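Long-range contacts in galactan 1,3-beta-galactosidase (Phanerochaete chrysosporium, PDB 7BYS), which probably releases galactose from beta-1,3-galactan chains as a family 43 exo-beta-1,3-galactanase, which also carries a calcium-bound carbohydrate-binding module: residues I3-W9 with R269-Y273; T16-H20 with L265-Y270; P248-N252 with N293-Y299. One frame throughout, in Å; residues are numbered along the deposited sequence. Where two conformers were deposited one is given.

Contact 1 (I3-W9 with R269-Y273)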
loop_
_atom_site.group_PDB
_atom_site.type_symbol
_atom_site.label_atom_id
_atom_site.label_comp_id
_atom_site.label_asym_id
_atom_site.label_seq_id
_atom_site.Cartn_x
_atom_site.Cartn_y
_atom_site.Cartn_z
ATOM N N ILE A 3 2.568 -12.851 -2.282
ATOM C CA ILE A 3 2.400 -11.405 -2.157
ATOM C C ILE A 3 3.611 -10.879 -1.407
ATOM O O ILE A 3 3.812 -11.207 -0.235
ATOM C CB ILE A 3 1.105 -11.066 -1.403
ATOM C CG1 ILE A 3 -0.099 -11.556 -2.209
ATOM C CG2 ILE A 3 1.015 -9.555 -1.137
ATOM C CD1 ILE A 3 -1.400 -11.404 -1.483
ATOM N N VAL A 4 4.409 -10.046 -2.073
ATOM C CA VAL A 4 5.738 -9.675 -1.594
ATOM C C VAL A 4 5.809 -8.147 -1.555
ATOM O O VAL A 4 6.110 -7.484 -2.553
ATOM C CB VAL A 4 6.848 -10.278 -2.456
ATOM C CG1 VAL A 4 8.198 -9.960 -1.848
ATOM C CG2 VAL A 4 6.642 -11.788 -2.571
ATOM N N SER A 5 5.505 -7.570 -0.397
ATOM C CA SER A 5 5.374 -6.123 -0.281
ATOM C C SER A 5 6.716 -5.437 -0.502
ATOM O O SER A 5 7.722 -5.779 0.125
ATOM C CB SER A 5 4.848 -5.773 1.104
ATOM O OG SER A 5 3.473 -6.109 1.180
ATOM N N GLY A 6 6.725 -4.431 -1.364
ATOM C CA GLY A 6 7.917 -3.692 -1.687
ATOM C C GLY A 6 8.540 -4.083 -3.006
ATOM O O GLY A 6 9.319 -3.304 -3.563
ATOM N N ALA A 7 8.209 -5.260 -3.522
ATOM C CA ALA A 7 8.731 -5.689 -4.806
ATOM C C ALA A 7 8.021 -4.949 -5.936
ATOM O O ALA A 7 6.936 -4.387 -5.765
ATOM C CB ALA A 7 8.516 -7.191 -4.975
ATOM N N ALA A 8 8.648 -4.953 -7.107
ATOM C CA ALA A 8 8.040 -4.395 -8.314
ATOM C C ALA A 8 7.082 -5.433 -8.882
ATOM O O ALA A 8 7.498 -6.376 -9.560
ATOM C CB ALA A 8 9.118 -4.033 -9.332
ATOM N N TRP A 9 5.794 -5.272 -8.597
ATOM C CA TRP A 9 4.795 -6.247 -9.017
ATOM C C TRP A 9 4.422 -6.007 -10.467
ATOM O O TRP A 9 4.200 -4.868 -10.885
ATOM C CB TRP A 9 3.509 -6.092 -8.213
ATOM C CG TRP A 9 3.608 -6.366 -6.768
ATOM C CD1 TRP A 9 4.720 -6.716 -6.065
ATOM C CD2 TRP A 9 2.535 -6.307 -5.824
ATOM N NE1 TRP A 9 4.411 -6.867 -4.734
ATOM C CE2 TRP A 9 3.073 -6.630 -4.563
ATOM C CE3 TRP A 9 1.166 -6.033 -5.927
ATOM C CZ2 TRP A 9 2.294 -6.675 -3.403
ATOM C CZ3 TRP A 9 0.395 -6.065 -4.775
ATOM C CH2 TRP A 9 0.962 -6.393 -3.527
ATOM N N ARG A 269 5.346 1.641 -4.390
ATOM C CA ARG A 269 5.147 0.206 -4.235
ATOM C C ARG A 269 3.811 -0.085 -3.561
ATOM O O ARG A 269 3.137 0.809 -3.041
ATOM C CB ARG A 269 6.309 -0.443 -3.454
ATOM C CG ARG A 269 7.687 -0.356 -4.146
ATOM C CD ARG A 269 7.653 -0.821 -5.599
ATOM N NE ARG A 269 8.995 -0.839 -6.192
ATOM C CZ ARG A 269 9.239 -0.733 -7.492
ATOM N NH1 ARG A 269 8.249 -0.596 -8.351
ATOM N NH2 ARG A 269 10.501 -0.750 -7.930
ATOM N N TYR A 270 3.424 -1.357 -3.600
ATOM C CA TYR A 270 2.173 -1.829 -3.033
ATOM C C TYR A 270 2.516 -2.647 -1.800
ATOM O O TYR A 270 3.247 -3.644 -1.891
ATOM C CB TYR A 270 1.419 -2.660 -4.077
ATOM C CG TYR A 270 1.236 -1.875 -5.357
ATOM C CD1 TYR A 270 0.385 -0.774 -5.406
ATOM C CD2 TYR A 270 1.945 -2.210 -6.510
ATOM C CE1 TYR A 270 0.236 -0.035 -6.560
ATOM C CE2 TYR A 270 1.810 -1.465 -7.678
ATOM C CZ TYR A 270 0.951 -0.385 -7.698
ATOM O OH TYR A 270 0.816 0.366 -8.856
ATOM N N ILE A 271 2.027 -2.194 -0.653
ATOM C CA ILE A 271 2.306 -2.801 0.634
ATOM C C ILE A 271 1.001 -3.460 1.059
ATOM O O ILE A 271 0.075 -2.788 1.529
ATOM C CB ILE A 271 2.787 -1.752 1.645
ATOM C CG1 ILE A 271 3.961 -0.905 1.089
ATOM C CG2 ILE A 271 3.176 -2.418 2.956
ATOM C CD1 ILE A 271 5.132 -1.697 0.528
ATOM N N TRP A 272 0.908 -4.770 0.850
ATOM C CA TRP A 272 -0.276 -5.547 1.206
ATOM C C TRP A 272 0.103 -6.556 2.278
ATOM O O TRP A 272 1.050 -7.331 2.092
ATOM C CB TRP A 272 -0.817 -6.332 0.018
ATOM C CG TRP A 272 -1.444 -5.549 -1.092
ATOM C CD1 TRP A 272 -1.371 -4.207 -1.330
ATOM C CD2 TRP A 272 -2.211 -6.106 -2.151
ATOM N NE1 TRP A 272 -2.061 -3.894 -2.483
ATOM C CE2 TRP A 272 -2.593 -5.050 -2.998
ATOM C CE3 TRP A 272 -2.629 -7.405 -2.457
ATOM C CZ2 TRP A 272 -3.376 -5.256 -4.133
ATOM C CZ3 TRP A 272 -3.406 -7.604 -3.577
ATOM C CH2 TRP A 272 -3.760 -6.543 -4.407
ATOM N N TYR A 273 -0.639 -6.554 3.381
ATOM C CA TYR A 273 -0.409 -7.478 4.481
ATOM C C TYR A 273 -1.742 -7.998 4.995
ATOM O O TYR A 273 -2.764 -7.305 4.902
ATOM C CB TYR A 273 0.284 -6.772 5.649
ATOM C CG TYR A 273 1.717 -6.378 5.415
ATOM C CD1 TYR A 273 2.668 -7.315 5.037
ATOM C CD2 TYR A 273 2.130 -5.055 5.585
ATOM C CE1 TYR A 273 4.003 -6.948 4.844
ATOM C CE2 TYR A 273 3.452 -4.682 5.401
ATOM C CZ TYR A 273 4.382 -5.623 5.014
ATOM O OH TYR A 273 5.694 -5.223 4.825
HETATM O O HOH W 1 5.171 -3.737 -3.785
#

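Contact 2 (T16-H20 with L265-Y270)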
loop_
_atom_site.group_PDB
_atom_site.type_symbol
_atom_site.label_atom_id
_atom_site.label_comp_id
_atom_site.label_asym_id
_atom_site.label_seq_id
_atom_site.Cartn_x
_atom_site.Cartn_y
_atom_site.Cartn_z
ATOM N N THR A 16 5.015 -3.359 -14.991
ATOM C CA THR A 16 4.761 -2.946 -13.616
ATOM C C THR A 16 3.320 -2.458 -13.459
ATOM O O THR A 16 2.818 -1.682 -14.277
ATOM C CB THR A 16 5.742 -1.847 -13.215
ATOM O OG1 THR A 16 7.071 -2.251 -13.571
ATOM C CG2 THR A 16 5.683 -1.606 -11.711
ATOM N N ILE A 17 2.639 -2.958 -12.426
ATOM C CA ILE A 17 1.260 -2.553 -12.172
ATOM C C ILE A 17 1.231 -1.078 -11.801
ATOM O O ILE A 17 2.043 -0.615 -10.985
ATOM C CB ILE A 17 0.661 -3.421 -11.056
ATOM C CG1 ILE A 17 0.495 -4.857 -11.560
ATOM C CG2 ILE A 17 -0.684 -2.848 -10.581
ATOM C CD1 ILE A 17 0.114 -5.845 -10.488
ATOM N N GLN A 18 0.306 -0.333 -12.413
ATOM C CA GLN A 18 0.117 1.100 -12.195
ATOM C C GLN A 18 -1.303 1.322 -11.686
ATOM O O GLN A 18 -2.198 1.688 -12.452
ATOM C CB GLN A 18 0.372 1.867 -13.479
ATOM C CG GLN A 18 1.842 1.846 -13.892
ATOM C CD GLN A 18 2.704 2.698 -12.994
ATOM O OE1 GLN A 18 2.198 3.477 -12.191
ATOM N NE2 GLN A 18 4.018 2.547 -13.116
ATOM N N ALA A 19 -1.505 1.095 -10.393
ATOM C CA ALA A 19 -2.827 1.197 -9.777
ATOM C C ALA A 19 -2.672 1.683 -8.333
ATOM O O ALA A 19 -3.042 1.025 -7.362
ATOM C CB ALA A 19 -3.567 -0.134 -9.888
ATOM N N HIS A 20 -2.067 2.857 -8.175
ATOM C CA HIS A 20 -1.859 3.444 -6.856
ATOM C C HIS A 20 -3.166 4.018 -6.317
ATOM O O HIS A 20 -4.074 4.359 -7.074
ATOM C CB HIS A 20 -0.762 4.498 -6.972
ATOM C CG HIS A 20 0.415 4.030 -7.778
ATOM N ND1 HIS A 20 1.457 3.319 -7.223
ATOM C CD2 HIS A 20 0.691 4.132 -9.102
ATOM C CE1 HIS A 20 2.335 3.016 -8.164
ATOM N NE2 HIS A 20 1.901 3.505 -9.314
ATOM N N LEU A 265 7.453 8.564 -8.728
ATOM C CA LEU A 265 6.099 8.179 -8.329
ATOM C C LEU A 265 5.642 6.897 -9.001
ATOM O O LEU A 265 4.892 6.118 -8.400
ATOM C CB LEU A 265 5.105 9.293 -8.649
ATOM C CG LEU A 265 4.955 10.348 -7.558
ATOM C CD1 LEU A 265 4.167 11.551 -8.082
ATOM C CD2 LEU A 265 4.341 9.784 -6.270
ATOM N N GLY A 266 6.059 6.662 -10.245
ATOM C CA GLY A 266 5.655 5.449 -10.922
ATOM C C GLY A 266 6.222 4.199 -10.319
ATOM O O GLY A 266 5.746 3.104 -10.641
ATOM N N SER A 267 7.219 4.333 -9.453
ATOM C CA SER A 267 7.796 3.211 -8.736
ATOM C C SER A 267 7.316 3.136 -7.294
ATOM O O SER A 267 7.872 2.369 -6.501
ATOM C CB SER A 267 9.325 3.262 -8.818
ATOM O OG SER A 267 9.743 3.111 -10.170
ATOM N N SER A 268 6.290 3.908 -6.937
ATOM C CA SER A 268 5.645 3.702 -5.647
ATOM C C SER A 268 5.151 2.261 -5.556
ATOM O O SER A 268 4.623 1.710 -6.525
ATOM C CB SER A 268 4.465 4.666 -5.471
ATOM O OG SER A 268 4.882 6.026 -5.572
ATOM N N ARG A 269 5.346 1.641 -4.390
ATOM C CA ARG A 269 5.147 0.206 -4.235
ATOM C C ARG A 269 3.811 -0.085 -3.561
ATOM O O ARG A 269 3.137 0.809 -3.041
ATOM C CB ARG A 269 6.309 -0.443 -3.454
ATOM C CG ARG A 269 7.687 -0.356 -4.146
ATOM C CD ARG A 269 7.653 -0.821 -5.599
ATOM N NE ARG A 269 8.995 -0.839 -6.192
ATOM C CZ ARG A 269 9.239 -0.733 -7.492
ATOM N NH1 ARG A 269 8.249 -0.596 -8.351
ATOM N NH2 ARG A 269 10.501 -0.750 -7.930
ATOM N N TYR A 270 3.424 -1.357 -3.600
ATOM C CA TYR A 270 2.173 -1.829 -3.033
ATOM C C TYR A 270 2.516 -2.647 -1.800
ATOM O O TYR A 270 3.247 -3.644 -1.891
ATOM C CB TYR A 270 1.419 -2.660 -4.077
ATOM C CG TYR A 270 1.236 -1.875 -5.357
ATOM C CD1 TYR A 270 0.385 -0.774 -5.406
ATOM C CD2 TYR A 270 1.945 -2.210 -6.510
ATOM C CE1 TYR A 270 0.236 -0.035 -6.560
ATOM C CE2 TYR A 270 1.810 -1.465 -7.678
ATOM C CZ TYR A 270 0.951 -0.385 -7.698
ATOM O OH TYR A 270 0.816 0.366 -8.856
HETATM O O HOH W 2 3.988 1.217 -10.125
HETATM O O HOH W 3 1.776 2.781 -4.586
#

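Contact 3 (P248-N252 with N293-Y299)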
loop_
_atom_site.group_PDB
_atom_site.type_symbol
_atom_site.label_atom_id
_atom_site.label_comp_id
_atom_site.label_asym_id
_atom_site.label_seq_id
_atom_site.Cartn_x
_atom_site.Cartn_y
_atom_site.Cartn_z
ATOM N N PRO A 248 -12.210 -7.270 2.764
ATOM C CA PRO A 248 -12.550 -8.393 3.648
ATOM C C PRO A 248 -11.939 -9.695 3.146
ATOM O O PRO A 248 -11.784 -9.910 1.945
ATOM C CB PRO A 248 -14.085 -8.441 3.606
ATOM C CG PRO A 248 -14.493 -7.602 2.473
ATOM C CD PRO A 248 -13.389 -6.643 2.145
ATOM N N LEU A 249 -11.554 -10.554 4.090
ATOM C CA LEU A 249 -10.935 -11.843 3.753
ATOM C C LEU A 249 -11.312 -12.820 4.872
ATOM O O LEU A 249 -10.625 -12.899 5.889
ATOM C CB LEU A 249 -9.420 -11.726 3.617
ATOM C CG LEU A 249 -8.689 -13.037 3.292
ATOM C CD1 LEU A 249 -8.885 -13.404 1.844
ATOM C CD2 LEU A 249 -7.207 -12.951 3.624
ATOM N N GLY A 250 -12.430 -13.531 4.684
ATOM C CA GLY A 250 -12.871 -14.461 5.716
ATOM C C GLY A 250 -13.156 -13.716 7.000
ATOM O O GLY A 250 -13.807 -12.666 7.002
ATOM N N SER A 251 -12.652 -14.237 8.114
ATOM C CA SER A 251 -12.814 -13.554 9.388
ATOM C C SER A 251 -11.774 -12.466 9.605
ATOM O O SER A 251 -11.730 -11.874 10.687
ATOM C CB SER A 251 -12.790 -14.547 10.549
ATOM O OG SER A 251 -11.621 -15.334 10.509
ATOM N N ASN A 252 -10.950 -12.184 8.599
ATOM C CA ASN A 252 -9.954 -11.126 8.684
ATOM C C ASN A 252 -10.106 -10.165 7.506
ATOM O O ASN A 252 -11.212 -9.955 7.004
ATOM C CB ASN A 252 -8.552 -11.736 8.786
ATOM C CG ASN A 252 -8.418 -12.688 9.977
ATOM O OD1 ASN A 252 -8.429 -12.262 11.130
ATOM N ND2 ASN A 252 -8.314 -13.984 9.691
ATOM N N ASN A 293 -5.747 -17.096 -0.245
ATOM C CA ASN A 293 -6.761 -17.940 -0.874
ATOM C C ASN A 293 -8.053 -17.153 -0.716
ATOM O O ASN A 293 -8.728 -17.249 0.311
ATOM C CB ASN A 293 -6.874 -19.319 -0.230
ATOM C CG ASN A 293 -7.873 -20.228 -0.961
ATOM O OD1 ASN A 293 -8.771 -19.756 -1.669
ATOM N ND2 ASN A 293 -7.726 -21.538 -0.774
ATOM N N VAL A 294 -8.373 -16.344 -1.729
ATOM C CA VAL A 294 -9.507 -15.441 -1.592
ATOM C C VAL A 294 -10.827 -16.208 -1.550
ATOM O O VAL A 294 -11.786 -15.762 -0.913
ATOM C CB VAL A 294 -9.463 -14.337 -2.669
ATOM C CG1 VAL A 294 -9.791 -14.893 -4.047
ATOM C CG2 VAL A 294 -10.376 -13.181 -2.284
ATOM N N GLN A 295 -10.889 -17.379 -2.186
ATOM C CA GLN A 295 -12.108 -18.184 -2.147
ATOM C C GLN A 295 -12.331 -18.803 -0.769
ATOM O O GLN A 295 -13.477 -18.916 -0.309
ATOM C CB GLN A 295 -12.056 -19.272 -3.222
ATOM C CG GLN A 295 -11.991 -18.743 -4.653
ATOM C CD GLN A 295 -10.565 -18.550 -5.146
ATOM O OE1 GLN A 295 -9.603 -18.663 -4.380
ATOM N NE2 GLN A 295 -10.421 -18.258 -6.436
ATOM N N ALA A 296 -11.252 -19.231 -0.106
ATOM C CA ALA A 296 -11.354 -19.768 1.245
ATOM C C ALA A 296 -11.454 -18.677 2.298
ATOM O O ALA A 296 -11.894 -18.955 3.418
ATOM C CB ALA A 296 -10.151 -20.658 1.569
ATOM N N GLY A 297 -11.051 -17.452 1.970
ATOM C CA GLY A 297 -10.977 -16.390 2.956
ATOM C C GLY A 297 -9.813 -16.545 3.912
ATOM O O GLY A 297 -9.944 -16.224 5.099
ATOM N N THR A 298 -8.681 -17.063 3.429
ATOM C CA THR A 298 -7.554 -17.408 4.279
ATOM C C THR A 298 -6.270 -16.820 3.715
ATOM O O THR A 298 -6.191 -16.413 2.555
ATOM C CB THR A 298 -7.399 -18.932 4.427
ATOM O OG1 THR A 298 -7.123 -19.517 3.147
ATOM C CG2 THR A 298 -8.666 -19.542 5.026
ATOM N N TYR A 299 -5.262 -16.767 4.570
ATOM C CA TYR A 299 -3.922 -16.381 4.168
ATOM C C TYR A 299 -2.944 -17.321 4.852
ATOM O O TYR A 299 -3.257 -17.931 5.879
ATOM C CB TYR A 299 -3.610 -14.916 4.525
ATOM C CG TYR A 299 -3.555 -14.633 6.013
ATOM C CD1 TYR A 299 -4.700 -14.271 6.725
ATOM C CD2 TYR A 299 -2.357 -14.732 6.709
ATOM C CE1 TYR A 299 -4.644 -14.013 8.086
ATOM C CE2 TYR A 299 -2.293 -14.479 8.064
ATOM C CZ TYR A 299 -3.437 -14.121 8.748
ATOM O OH TYR A 299 -3.366 -13.865 10.105
HETATM O O HOH W 4 -11.129 -16.677 7.640
HETATM O O HOH W 5 -8.193 -14.655 6.911
#

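Contact 1 (I3-W9 with R269-Y273)
W9 and W272 each set CG anti to the carbonyl carbon and beside the backbone N (chi1 of W9 -64°), which turns the two indoles onto each other. They form a T-shaped pair, with planes at 86°. The edge of the W9 six-membered ring points at the face of W272, and W9 CH2 comes 3.5 Å from W272 CD2. Y270 CB lies over a face of that same W9 ring, in a CH-pi contact 3.8 Å from the ring centroid. W9, Y270 and W272 thus form an aromatic cluster between the N-terminal segment and a strand of the propeller sheet.

The W9 indole is fixed at its other end. NE1 gives an almost straight bond of 2.8 Å (174°) to V4 O, reaching it from above the carbonyl plane. A7 N bonds to V4 O from the opposite face and closes a type II turn, V4 to A7. G6 has a positive phi in this turn, where a side chain would press on the carbonyl O of S5.

The hydroxyl of S5 reaches the strand directly. W272 N donates to S5 OG at 2.9 Å, and OG also lies over a face of the Y273 ring. Water 1 accepts from G6 N and Y270 N and donates to A7 O. R269 bends at chi2 along the turn, with A8 CB over its guanidinium, 3.7 Å from NH1.

Strand 269-276 pairs on one side with strand 252-259. W33 of strand 30-36 meets Y270 edge-to-face. I3 bonds through its backbone to W290 of strand 290-293. V4 and A7 touch P396 of strand 392-402, in the carbohydrate-binding module.

Contact 2 (T16-H20 with L265-Y270)
Y270 reaches the loop 16-20 with its hydroxyl, and hydrogen bonds carry most of this contact. Y270 OH donates to I17 O at 2.6 Å, from above the carbonyl plane. It accepts from A19 N at 2.9 Å in a nearly straight bond (176°). The phenol oxygen is thus gripped by two backbone groups. Q18 NE2 donates to G266 O at 3.1 Å, in the carbonyl plane and on a lone pair. Q18 curls back at chi2 (-72°), which brings its amide to G266. H20 NE2 donates a hydrogen bond to Q18 OE1 at 2.9 Å, and K38 N bonds to the same oxygen.

Two waters add bridges. Water 2 donates to both I17 O and G266 O. Water 3 donates to R269 O and sits 2.7 Å from H20 ND1.

Ring contacts are fewer. The planes of H20 and Y270 are near parallel, at 22°, but slid apart. Y270 OH therefore lies over one face of the imidazole, 3.1 Å from H20 CE1. S268 O lies at the imidazole edge, in its plane. Apolar packing is slight: I17 CG2 stands 4.1 Å from Y270 CE2.

The H20 side chain is about 8 Å from that of R82, a galactose-binding residue. Most residues here are buried, and Y270 OH, Q18 NE2 and G266 O find partners across the contact or in water. Directional bonds, more than apolar packing, join the loop to strand 269-276 and the turn before it.

Contact 3 (P248-N252 with N293-Y299)
G250 and G297 meet backbone to backbone, their CA atoms 3.9 Å apart, yet no direct hydrogen bond with an N-H or O-H donor crosses the contact. G250 CA instead offers a C-H to G297 O at 3.5 Å. A CB on G250 would clash with G297 O, and one on G297 would clash with G250 CA. G297 O and L249 O are both acceptors and cannot bond to each other. Two waters bridge the gap instead. Water 4 accepts from S251 N and donates to G297 O, and water 5 does the same between N252 ND2 and G297 O.

Two hairpin ends touch here. L249 to N252 form a type II' turn, with G250 at positive phi, between strands 242-249 and 252-259. These strands belong to one blade of the five-bladed beta-propeller known for family 43. The other hairpin joins strands 290-293 and 298-301. It has a G1 beta bulge, where G297 and T298 both face N293. N293 OD1 accepts from A296 N at 3.0 Å in an Asx motif.

L249 supplies the apolar part. Its CG is anti to the backbone N (chi1 179°), which sends the methyls across to the bulge. CD1 lies 3.8 Å from G297 CA, and CD2 lies 3.8 Å from T298 O and 4.2 Å from Y299 CB. With an alanine here, CG and both methyls are lost, which would probably open a gap beside G297 and Y299.

N252 crosses Y299 at about a right angle. Its ND2 is at the ring edge, 4.0 Å from Y299 CE1, with amide and ring planes 74° apart. N252 OD1 accepts from F277 N, and Y299 OH bonds to D276 OD2.

In the fold
All three contacts reach the sheet of strands 242-249, 252-259, 269-276 and 283-284. Contacts 1 and 2 share R269 and Y270, with centres about 10 Å apart, and touch where W9 O meets I17 N in a probable hydrogen bond. Contact 3 lies toward the surface, its centre about 18 Å from that of contact 1 and about 24 Å from that of contact 2. Along the chain the segments run 3-9, 16-20, 248-252, 265-270, 269-273 and 293-299, so contact 3 crosses the other two. Contacts 1 and 2 bring the N-terminal segment before strand 22-27 onto this blade, while contact 3 joins it to the hairpin leading toward the carbohydrate-binding module.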